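Local coordinates for natterin-like protein (Lethenteron camtschaticum, PDB 6IUL), which probably binds cell-surface glycans through a jacalin-like lectin domain and forms pores in target membranes through an aerolysin-like module, acting as a cytotoxic immune protein, at residues Ile146-Tyr156 and Phe210-Pro219; Leu33-Val42 and Asn83-Phe94. All coordinates share one frame; numbering follows the deposited sequence.

Interaction 1: residues Ile146-Tyr156 and Phe210-Pro219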
loop_
_atom_site.group_PDB
_atom_site.type_symbol
_atom_site.label_atom_id
_atom_site.label_comp_id
_atom_site.label_asym_id
_atom_site.label_seq_id
_atom_site.Cartn_x
_atom_site.Cartn_y
_atom_site.Cartn_z
ATOM N N ILE A 146 23.476 -3.701 -6.465
ATOM C CA ILE A 146 22.695 -4.351 -5.451
ATOM C C ILE A 146 21.686 -5.325 -6.052
ATOM O O ILE A 146 20.993 -4.996 -7.027
ATOM C CB ILE A 146 21.945 -3.326 -4.603
ATOM C CG1 ILE A 146 22.968 -2.534 -3.783
ATOM C CG2 ILE A 146 20.922 -3.985 -3.685
ATOM C CD1 ILE A 146 22.382 -1.299 -3.081
ATOM N N LYS A 147 21.619 -6.521 -5.453
ATOM C CA LYS A 147 20.633 -7.531 -5.806
ATOM C C LYS A 147 19.427 -7.421 -4.882
ATOM O O LYS A 147 18.303 -7.470 -5.346
ATOM C CB LYS A 147 21.210 -8.924 -5.682
ATOM C CG LYS A 147 20.179 -10.017 -5.959
ATOM C CD LYS A 147 20.749 -11.425 -6.023
ATOM C CE LYS A 147 19.584 -12.398 -6.216
ATOM N NZ LYS A 147 19.997 -13.835 -6.301
ATOM N N SER A 148 19.655 -7.322 -3.577
ATOM C CA SER A 148 18.528 -7.214 -2.617
ATOM C C SER A 148 18.894 -6.511 -1.323
ATOM O O SER A 148 20.047 -6.452 -0.937
ATOM C CB SER A 148 17.980 -8.605 -2.270
ATOM O OG SER A 148 18.970 -9.419 -1.582
ATOM N N SER A 149 17.872 -6.027 -0.648
ATOM C CA SER A 149 18.007 -5.330 0.629
ATOM C C SER A 149 16.894 -5.805 1.517
ATOM O O SER A 149 15.724 -5.477 1.292
ATOM C CB SER A 149 17.874 -3.825 0.433
ATOM O OG SER A 149 18.953 -3.350 -0.327
ATOM N N VAL A 150 17.251 -6.589 2.520
ATOM C CA VAL A 150 16.258 -7.368 3.252
ATOM C C VAL A 150 16.489 -7.245 4.738
ATOM O O VAL A 150 17.588 -7.481 5.245
ATOM C CB VAL A 150 16.288 -8.859 2.884
ATOM C CG1 VAL A 150 15.124 -9.562 3.562
ATOM C CG2 VAL A 150 16.131 -9.081 1.393
ATOM N N ILE A 151 15.436 -6.869 5.437
ATOM C CA ILE A 151 15.463 -6.777 6.878
ATOM C C ILE A 151 15.020 -8.151 7.410
ATOM O O ILE A 151 13.996 -8.680 7.008
ATOM C CB ILE A 151 14.522 -5.699 7.369
ATOM C CG1 ILE A 151 15.044 -4.331 6.949
ATOM C CG2 ILE A 151 14.387 -5.781 8.882
ATOM C CD1 ILE A 151 14.085 -3.197 7.201
ATOM N N GLN A 152 15.811 -8.718 8.296
ATOM C CA GLN A 152 15.603 -10.076 8.777
ATOM C C GLN A 152 16.011 -10.188 10.241
ATOM O O GLN A 152 16.322 -9.180 10.872
ATOM C CB GLN A 152 16.360 -11.074 7.898
ATOM C CG GLN A 152 17.862 -11.001 7.937
ATOM C CD GLN A 152 18.478 -11.550 6.633
ATOM O OE1 GLN A 152 18.257 -11.020 5.520
ATOM N NE2 GLN A 152 19.261 -12.599 6.767
ATOM N N ASP A 153 15.993 -11.415 10.770
ATOM C CA ASP A 153 16.207 -11.683 12.210
ATOM C C ASP A 153 15.419 -10.708 13.091
ATOM O O ASP A 153 15.978 -10.064 13.983
ATOM C CB ASP A 153 17.703 -11.614 12.586
ATOM C CG ASP A 153 18.568 -12.573 11.764
ATOM O OD1 ASP A 153 18.095 -13.654 11.330
ATOM O OD2 ASP A 153 19.745 -12.247 11.570
ATOM N N MET A 154 14.125 -10.593 12.805
ATOM C CA MET A 154 13.240 -9.656 13.497
ATOM C C MET A 154 12.952 -10.147 14.922
ATOM O O MET A 154 12.599 -11.284 15.115
ATOM C CB MET A 154 11.920 -9.480 12.730
ATOM C CG MET A 154 10.958 -8.477 13.363
ATOM S SD MET A 154 11.604 -6.798 13.387
ATOM C CE MET A 154 11.765 -6.433 11.630
ATOM N N LYS A 155 13.108 -9.258 15.897
ATOM C CA LYS A 155 12.874 -9.589 17.304
ATOM C C LYS A 155 12.136 -8.458 17.975
ATOM O O LYS A 155 12.385 -7.303 17.691
ATOM C CB LYS A 155 14.191 -9.842 18.058
ATOM C CG LYS A 155 14.847 -11.137 17.675
ATOM C CD LYS A 155 16.296 -11.193 18.147
ATOM C CE LYS A 155 16.929 -12.561 17.980
ATOM N NZ LYS A 155 17.452 -12.799 16.609
ATOM N N TYR A 156 11.220 -8.818 18.876
ATOM C CA TYR A 156 10.458 -7.887 19.676
ATOM C C TYR A 156 10.820 -8.189 21.141
ATOM O O TYR A 156 10.153 -8.991 21.811
ATOM C CB TYR A 156 8.955 -8.062 19.420
ATOM C CG TYR A 156 8.618 -8.004 17.969
ATOM C CD1 TYR A 156 8.335 -6.795 17.358
ATOM C CD2 TYR A 156 8.584 -9.175 17.208
ATOM C CE1 TYR A 156 8.007 -6.745 16.003
ATOM C CE2 TYR A 156 8.288 -9.136 15.865
ATOM C CZ TYR A 156 8.014 -7.912 15.260
ATOM O OH TYR A 156 7.726 -7.883 13.914
ATOM N N PHE A 210 17.067 2.354 -0.585
ATOM C CA PHE A 210 17.002 0.967 -0.976
ATOM C C PHE A 210 15.576 0.515 -1.234
ATOM O O PHE A 210 14.643 1.187 -0.814
ATOM C CB PHE A 210 17.638 0.113 0.135
ATOM C CG PHE A 210 19.035 0.538 0.490
ATOM C CD1 PHE A 210 20.117 0.220 -0.335
ATOM C CD2 PHE A 210 19.276 1.261 1.639
ATOM C CE1 PHE A 210 21.385 0.659 -0.026
ATOM C CE2 PHE A 210 20.554 1.686 1.969
ATOM C CZ PHE A 210 21.616 1.365 1.143
ATOM N N SER A 211 15.386 -0.623 -1.913
ATOM C CA SER A 211 14.058 -1.226 -1.944
ATOM C C SER A 211 13.996 -2.304 -0.858
ATOM O O SER A 211 14.504 -3.415 -1.000
ATOM C CB SER A 211 13.665 -1.760 -3.329
ATOM O OG SER A 211 14.290 -2.951 -3.591
ATOM N N LEU A 212 13.412 -1.939 0.266
ATOM C CA LEU A 212 13.416 -2.801 1.466
ATOM C C LEU A 212 12.280 -3.826 1.429
ATOM O O LEU A 212 11.172 -3.497 1.000
ATOM C CB LEU A 212 13.221 -1.946 2.719
ATOM C CG LEU A 212 14.292 -0.916 2.997
ATOM C CD1 LEU A 212 13.929 -0.093 4.183
ATOM C CD2 LEU A 212 15.656 -1.555 3.211
ATOM N N SER A 213 12.575 -5.061 1.812
ATOM C CA SER A 213 11.555 -5.995 2.242
ATOM C C SER A 213 11.929 -6.519 3.626
ATOM O O SER A 213 13.092 -6.456 4.041
ATOM C CB SER A 213 11.328 -7.146 1.249
ATOM O OG SER A 213 12.517 -7.814 1.022
ATOM N N VAL A 214 10.917 -7.001 4.340
ATOM C CA VAL A 214 11.083 -7.562 5.670
ATOM C C VAL A 214 10.719 -9.029 5.655
ATOM O O VAL A 214 9.602 -9.403 5.302
ATOM C CB VAL A 214 10.162 -6.855 6.659
ATOM C CG1 VAL A 214 10.423 -7.374 8.058
ATOM C CG2 VAL A 214 10.380 -5.349 6.609
ATOM N N LYS A 215 11.675 -9.880 5.996
ATOM C CA LYS A 215 11.423 -11.298 6.079
ATOM C C LYS A 215 11.192 -11.605 7.555
ATOM O O LYS A 215 12.132 -11.695 8.342
ATOM C CB LYS A 215 12.546 -12.124 5.456
ATOM C CG LYS A 215 12.247 -13.611 5.416
ATOM C CD LYS A 215 13.402 -14.391 4.763
ATOM C CE LYS A 215 14.383 -14.929 5.811
ATOM N NZ LYS A 215 15.720 -15.276 5.279
ATOM N N ALA A 216 9.910 -11.682 7.921
ATOM C CA ALA A 216 9.484 -11.768 9.325
ATOM C C ALA A 216 8.048 -12.218 9.436
ATOM O O ALA A 216 7.304 -12.212 8.457
ATOM C CB ALA A 216 9.607 -10.413 9.985
ATOM N N GLY A 217 7.647 -12.559 10.652
ATOM C CA GLY A 217 6.253 -12.809 10.930
ATOM C C GLY A 217 5.599 -11.567 11.483
ATOM O O GLY A 217 6.265 -10.666 11.946
ATOM N N ILE A 218 4.272 -11.534 11.486
ATOM C CA ILE A 218 3.554 -10.361 11.991
ATOM C C ILE A 218 3.115 -10.604 13.436
ATOM O O ILE A 218 2.601 -11.681 13.765
ATOM C CB ILE A 218 2.348 -10.046 11.072
ATOM C CG1 ILE A 218 2.844 -9.374 9.781
ATOM C CG2 ILE A 218 1.335 -9.157 11.768
ATOM C CD1 ILE A 218 1.776 -9.165 8.730
ATOM N N PRO A 219 3.326 -9.614 14.317
ATOM C CA PRO A 219 2.808 -9.700 15.682
ATOM C C PRO A 219 1.279 -9.808 15.693
ATOM O O PRO A 219 0.573 -9.041 15.016
ATOM C CB PRO A 219 3.267 -8.390 16.329
ATOM C CG PRO A 219 4.476 -8.020 15.546
ATOM C CD PRO A 219 4.196 -8.447 14.140
HETATM O O HOH W 1 17.870 -2.161 -2.641
HETATM O O HOH W 2 14.570 -6.516 -0.925
HETATM O O HOH W 3 16.111 -4.638 -3.000
HETATM O O HOH W 4 12.681 -12.362 10.899
#
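Ile151 is bonded through both its N and its O to the strand from Leu212 onward. Its N donates to Ser213 O at 2.8 Å, almost straight at 173°. Its O accepts from Lys215 N at 2.8 Å. Ser213 N adds a longer bond to Ser149 O, 3.2 Å. This is parallel pairing, with Val150 beside Ser213 and Ile151 beside Val214. Alpha hydrogens of Leu212, Val150 and Val214 also lean on the carbonyls of Ser149, Ser213 and Ile151.

Water takes over where the strands splay. At the Ser149 end, one water joins Ser149 OG to Ser211 N. A second donates to Ser149 O and meets Ser213 OG. A third meets Ser211 OG and, weakly, Ser149 N; Ser211 OG also bonds Thr247 of the second subunit. Beyond the corner at Asp153, a water accepts from Met154 N and donates to Lys215 O.

Apolar groups fill the rest. Ile146 CD1 meets the edge of the Phe210 ring, 3.8 Å from CE1. Met154 has CG anti to its backbone N (chi1 -178°), then bends twice. Its CB lies against Ala216 CB, and its CE reaches Val214 CG1 at 3.9 Å. Pro219 CG sits over one face of the Tyr156 ring, 4.0 Å from the centroid, a CH-pi contact. The Tyr156 hydroxyl is held by Trp200.

Val150 and Gln152 also pair with strand 260-285 through their backbones, so strand 135-155 is bonded along both edges here. The parallel pair is a short direct seam. Water extends it at both ends, which implies that the strands can diverge while key backbone groups stay satisfied within the elongated aerolysin-like region.

Interaction 2: residues Leu33-Val42 and Asn83-Phe94; sequences LSVSVGGWQV and NGAGTRLGAIKF
Trp40 and Arg88 meet at the outer end of this contact. Trp40 CZ3 and CH2, at the rim of the indole, come over one face of the guanidinium, with CZ3 3.6 Å from Arg88 NH1. The two planes are steeply inclined, 61° apart, so this is no flat stack. Arg88 CD also touches Gln41 CB at 3.8 Å. Asp134 holds Arg88 NE in a salt bridge.

Asn83 fixes the adjoining turn. Its ND2 donates to Trp40 O at 3.1 Å, with the acceptor exactly in the amide plane, and also to Thr87 OG1. Its OD1 takes Thr87 N and, weakly, Arg88 N. With CG between the backbone N and carbonyl carbon (chi1 68°), the amide bridges its own turn and the loop of Trp40. Gln41 OE1 accepts from Trp40 N and lies over a face of the indole.

Inward, Val42 N bonds Leu89 O at 3.0 Å, nearly straight at 171°. Val42 CG2 packs on Leu89 CG. This buried end is close-packed, whereas the exposed Trp40 and the loop Gly84-Gly86 form the solvent side. Strand 30-37 faces strand 89-96 across the interior and meets it through side chains alone: Val35 CG2 meets Ile92 CD1 at 4.2 Å, and Leu33 CD2 meets the edge of the Phe94 ring at 4.0 Å.

Strands 30-37 and 89-96 belong to two four-stranded antiparallel sheets of the jacalin-like domain, whose beta-prism fold packs such sheets around a shared core. Phe102 of strand 101-105 touches Leu33, Val35 and Phe94. Val45 of strand 42-49 packs on Leu33 and Val35, and Leu80 of strand 75-82 lies against Ile92.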
loop_
_atom_site.group_PDB
_atom_site.type_symbol
_atom_site.label_atom_id
_atom_site.label_comp_id
_atom_site.label_asym_id
_atom_site.label_seq_id
_atom_site.Cartn_x
_atom_site.Cartn_y
_atom_site.Cartn_z
ATOM N N LEU A 33 27.196 17.210 -0.121
ATOM C CA LEU A 33 28.609 17.455 -0.313
ATOM C C LEU A 33 28.843 18.930 -0.586
ATOM O O LEU A 33 28.071 19.579 -1.295
ATOM C CB LEU A 33 29.060 16.698 -1.532
ATOM C CG LEU A 33 30.459 16.888 -2.031
ATOM C CD1 LEU A 33 31.402 16.391 -0.969
ATOM C CD2 LEU A 33 30.756 16.161 -3.357
ATOM N N SER A 34 29.926 19.465 -0.045
ATOM C CA SER A 34 30.359 20.806 -0.338
ATOM C C SER A 34 31.872 20.820 -0.601
ATOM O O SER A 34 32.633 20.209 0.124
ATOM C CB SER A 34 29.985 21.731 0.824
ATOM O OG SER A 34 30.456 23.024 0.570
ATOM N N VAL A 35 32.291 21.546 -1.643
ATOM C CA VAL A 35 33.642 21.507 -2.135
ATOM C C VAL A 35 34.206 22.919 -2.298
ATOM O O VAL A 35 33.567 23.827 -2.869
ATOM C CB VAL A 35 33.733 20.784 -3.497
ATOM C CG1 VAL A 35 35.173 20.715 -4.000
ATOM C CG2 VAL A 35 33.200 19.362 -3.399
ATOM N N SER A 36 35.408 23.098 -1.774
ATOM C CA SER A 36 36.175 24.299 -1.957
ATOM C C SER A 36 37.303 24.017 -2.946
ATOM O O SER A 36 37.956 22.968 -2.883
ATOM C CB SER A 36 36.767 24.810 -0.624
ATOM O OG SER A 36 35.736 25.312 0.229
ATOM N N VAL A 37 37.508 24.952 -3.869
ATOM C CA VAL A 37 38.531 24.829 -4.903
ATOM C C VAL A 37 39.525 26.008 -4.824
ATOM O O VAL A 37 39.166 27.110 -4.506
ATOM C CB VAL A 37 37.913 24.755 -6.288
ATOM C CG1 VAL A 37 36.999 23.547 -6.386
ATOM C CG2 VAL A 37 37.138 26.021 -6.649
ATOM N N GLY A 38 40.784 25.726 -5.034
ATOM C CA GLY A 38 41.761 26.783 -5.202
ATOM C C GLY A 38 42.253 26.838 -6.660
ATOM O O GLY A 38 41.664 26.234 -7.566
ATOM N N GLY A 39 43.358 27.553 -6.869
ATOM C CA GLY A 39 43.904 27.687 -8.166
ATOM C C GLY A 39 44.368 26.416 -8.821
ATOM O O GLY A 39 44.112 26.200 -9.995
ATOM N N TRP A 40 45.012 25.564 -8.067
ATOM C CA TRP A 40 45.648 24.372 -8.631
ATOM C C TRP A 40 45.245 23.108 -7.841
ATOM O O TRP A 40 45.962 22.094 -7.799
ATOM C CB TRP A 40 47.204 24.533 -8.693
ATOM C CG TRP A 40 47.833 25.013 -7.379
ATOM C CD1 TRP A 40 47.841 26.319 -6.883
ATOM C CD2 TRP A 40 48.585 24.231 -6.442
ATOM N NE1 TRP A 40 48.517 26.353 -5.687
ATOM C CE2 TRP A 40 49.012 25.107 -5.404
ATOM C CE3 TRP A 40 48.949 22.881 -6.381
ATOM C CZ2 TRP A 40 49.732 24.660 -4.280
ATOM C CZ3 TRP A 40 49.688 22.427 -5.275
ATOM C CH2 TRP A 40 50.080 23.326 -4.234
ATOM N N GLN A 41 44.091 23.155 -7.205
ATOM C CA GLN A 41 43.663 22.032 -6.379
ATOM C C GLN A 41 42.203 22.140 -5.955
ATOM O O GLN A 41 41.598 23.233 -6.030
ATOM C CB GLN A 41 44.544 21.909 -5.115
ATOM C CG GLN A 41 44.259 22.950 -4.065
ATOM C CD GLN A 41 44.999 24.283 -4.285
ATOM O OE1 GLN A 41 45.044 24.822 -5.356
ATOM N NE2 GLN A 41 45.487 24.823 -3.234
ATOM N N VAL A 42 41.643 20.991 -5.551
ATOM C CA VAL A 42 40.516 20.984 -4.640
ATOM C C VAL A 42 41.099 21.222 -3.247
ATOM O O VAL A 42 41.955 20.457 -2.819
ATOM C CB VAL A 42 39.768 19.640 -4.675
ATOM C CG1 VAL A 42 38.756 19.547 -3.505
ATOM C CG2 VAL A 42 39.101 19.466 -6.029
ATOM N N ASN A 83 45.343 17.298 -10.732
ATOM C CA ASN A 83 45.554 18.751 -10.932
ATOM C C ASN A 83 46.510 19.091 -12.059
ATOM O O ASN A 83 46.786 20.266 -12.317
ATOM C CB ASN A 83 46.018 19.445 -9.650
ATOM C CG ASN A 83 47.395 19.036 -9.234
ATOM O OD1 ASN A 83 47.899 18.026 -9.712
ATOM N ND2 ASN A 83 48.026 19.827 -8.345
ATOM N N GLY A 84 47.038 18.096 -12.747
ATOM C CA GLY A 84 47.945 18.468 -13.855
ATOM C C GLY A 84 49.438 18.305 -13.575
ATOM O O GLY A 84 50.155 17.828 -14.424
ATOM N N ALA A 85 49.906 18.673 -12.389
ATOM C CA ALA A 85 51.195 18.161 -11.922
ATOM C C ALA A 85 51.050 16.723 -11.438
ATOM O O ALA A 85 52.018 16.076 -11.166
ATOM C CB ALA A 85 51.736 19.026 -10.794
ATOM N N GLY A 86 49.822 16.254 -11.261
ATOM C CA GLY A 86 49.563 14.949 -10.659
ATOM C C GLY A 86 49.835 14.884 -9.164
ATOM O O GLY A 86 50.089 13.808 -8.646
ATOM N N THR A 87 49.761 16.015 -8.457
ATOM C CA THR A 87 50.088 16.053 -7.005
ATOM C C THR A 87 48.871 16.288 -6.098
ATOM O O THR A 87 48.950 16.153 -4.879
ATOM C CB THR A 87 51.083 17.220 -6.763
ATOM O OG1 THR A 87 50.567 18.453 -7.306
ATOM C CG2 THR A 87 52.411 16.934 -7.481
ATOM N N ARG A 88 47.739 16.672 -6.692
ATOM C CA ARG A 88 46.488 16.866 -5.926
ATOM C C ARG A 88 45.290 16.439 -6.730
ATOM O O ARG A 88 45.359 16.276 -7.954
ATOM C CB ARG A 88 46.374 18.369 -5.505
ATOM C CG ARG A 88 47.216 18.555 -4.232
ATOM C CD ARG A 88 47.532 19.948 -3.910
ATOM N NE ARG A 88 48.233 20.045 -2.654
ATOM C CZ ARG A 88 49.537 19.822 -2.490
ATOM N NH1 ARG A 88 50.280 19.383 -3.470
ATOM N NH2 ARG A 88 50.096 19.990 -1.307
ATOM N N LEU A 89 44.161 16.292 -6.046
ATOM C CA LEU A 89 42.883 16.152 -6.725
ATOM C C LEU A 89 42.606 17.481 -7.414
ATOM O O LEU A 89 42.790 18.533 -6.812
ATOM C CB LEU A 89 41.761 15.806 -5.722
ATOM C CG LEU A 89 40.360 15.696 -6.301
ATOM C CD1 LEU A 89 40.250 14.514 -7.291
ATOM C CD2 LEU A 89 39.334 15.524 -5.187
ATOM N N GLY A 90 42.136 17.424 -8.649
ATOM C CA GLY A 90 41.954 18.643 -9.446
ATOM C C GLY A 90 40.491 19.010 -9.672
ATOM O O GLY A 90 40.147 20.169 -9.852
ATOM N N ALA A 91 39.631 18.000 -9.736
ATOM C CA ALA A 91 38.239 18.229 -10.015
ATOM C C ALA A 91 37.383 17.018 -9.689
ATOM O O ALA A 91 37.846 15.895 -9.737
ATOM C CB ALA A 91 38.074 18.586 -11.493
ATOM N N ILE A 92 36.110 17.290 -9.411
ATOM C CA ILE A 92 35.083 16.291 -9.212
ATOM C C ILE A 92 33.871 16.671 -10.074
ATOM O O ILE A 92 33.402 17.801 -10.056
ATOM C CB ILE A 92 34.600 16.313 -7.756
ATOM C CG1 ILE A 92 35.746 15.986 -6.809
ATOM C CG2 ILE A 92 33.431 15.346 -7.550
ATOM C CD1 ILE A 92 35.480 16.390 -5.373
ATOM N N LYS A 93 33.364 15.715 -10.834
ATOM C CA LYS A 93 32.115 15.875 -11.509
ATOM C C LYS A 93 31.220 14.643 -11.328
ATOM O O LYS A 93 31.659 13.528 -11.544
ATOM C CB LYS A 93 32.374 16.081 -12.993
ATOM C CG LYS A 93 31.097 16.243 -13.800
ATOM C CD LYS A 93 31.410 16.624 -15.234
ATOM C CE LYS A 93 30.131 16.746 -16.041
ATOM N NZ LYS A 93 30.472 17.050 -17.462
ATOM N N PHE A 94 29.943 14.864 -11.000
ATOM C CA PHE A 94 28.991 13.769 -11.106
ATOM C C PHE A 94 27.680 14.200 -11.678
ATOM O O PHE A 94 27.352 15.358 -11.657
ATOM C CB PHE A 94 28.802 13.028 -9.763
ATOM C CG PHE A 94 28.283 13.900 -8.634
ATOM C CD1 PHE A 94 26.930 14.180 -8.548
ATOM C CD2 PHE A 94 29.108 14.304 -7.608
ATOM C CE1 PHE A 94 26.400 14.904 -7.467
ATOM C CE2 PHE A 94 28.607 15.053 -6.533
ATOM C CZ PHE A 94 27.238 15.367 -6.458
#

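From the N terminus the chain first builds the lectin domain. There interaction 2 closes a loop of 40 residues between Val42 and Asn83, which holds 23 strand residues, and joins two separate sheets. Strand 135-155 then leads from the lectin region into the aerolysin-like part. Interaction 1 closes the next loop, of 53 residues between Tyr156 and Phe210, by pairing two strands of one large mixed sheet. The two loops follow in series; they neither nest nor cross. The centres of interactions 1 and 2 lie about 41 Å apart, and the nearest atoms of interactions 1 and 2 about 17 Å apart. One contact ties the lectin core together, the other the probable pore-forming module.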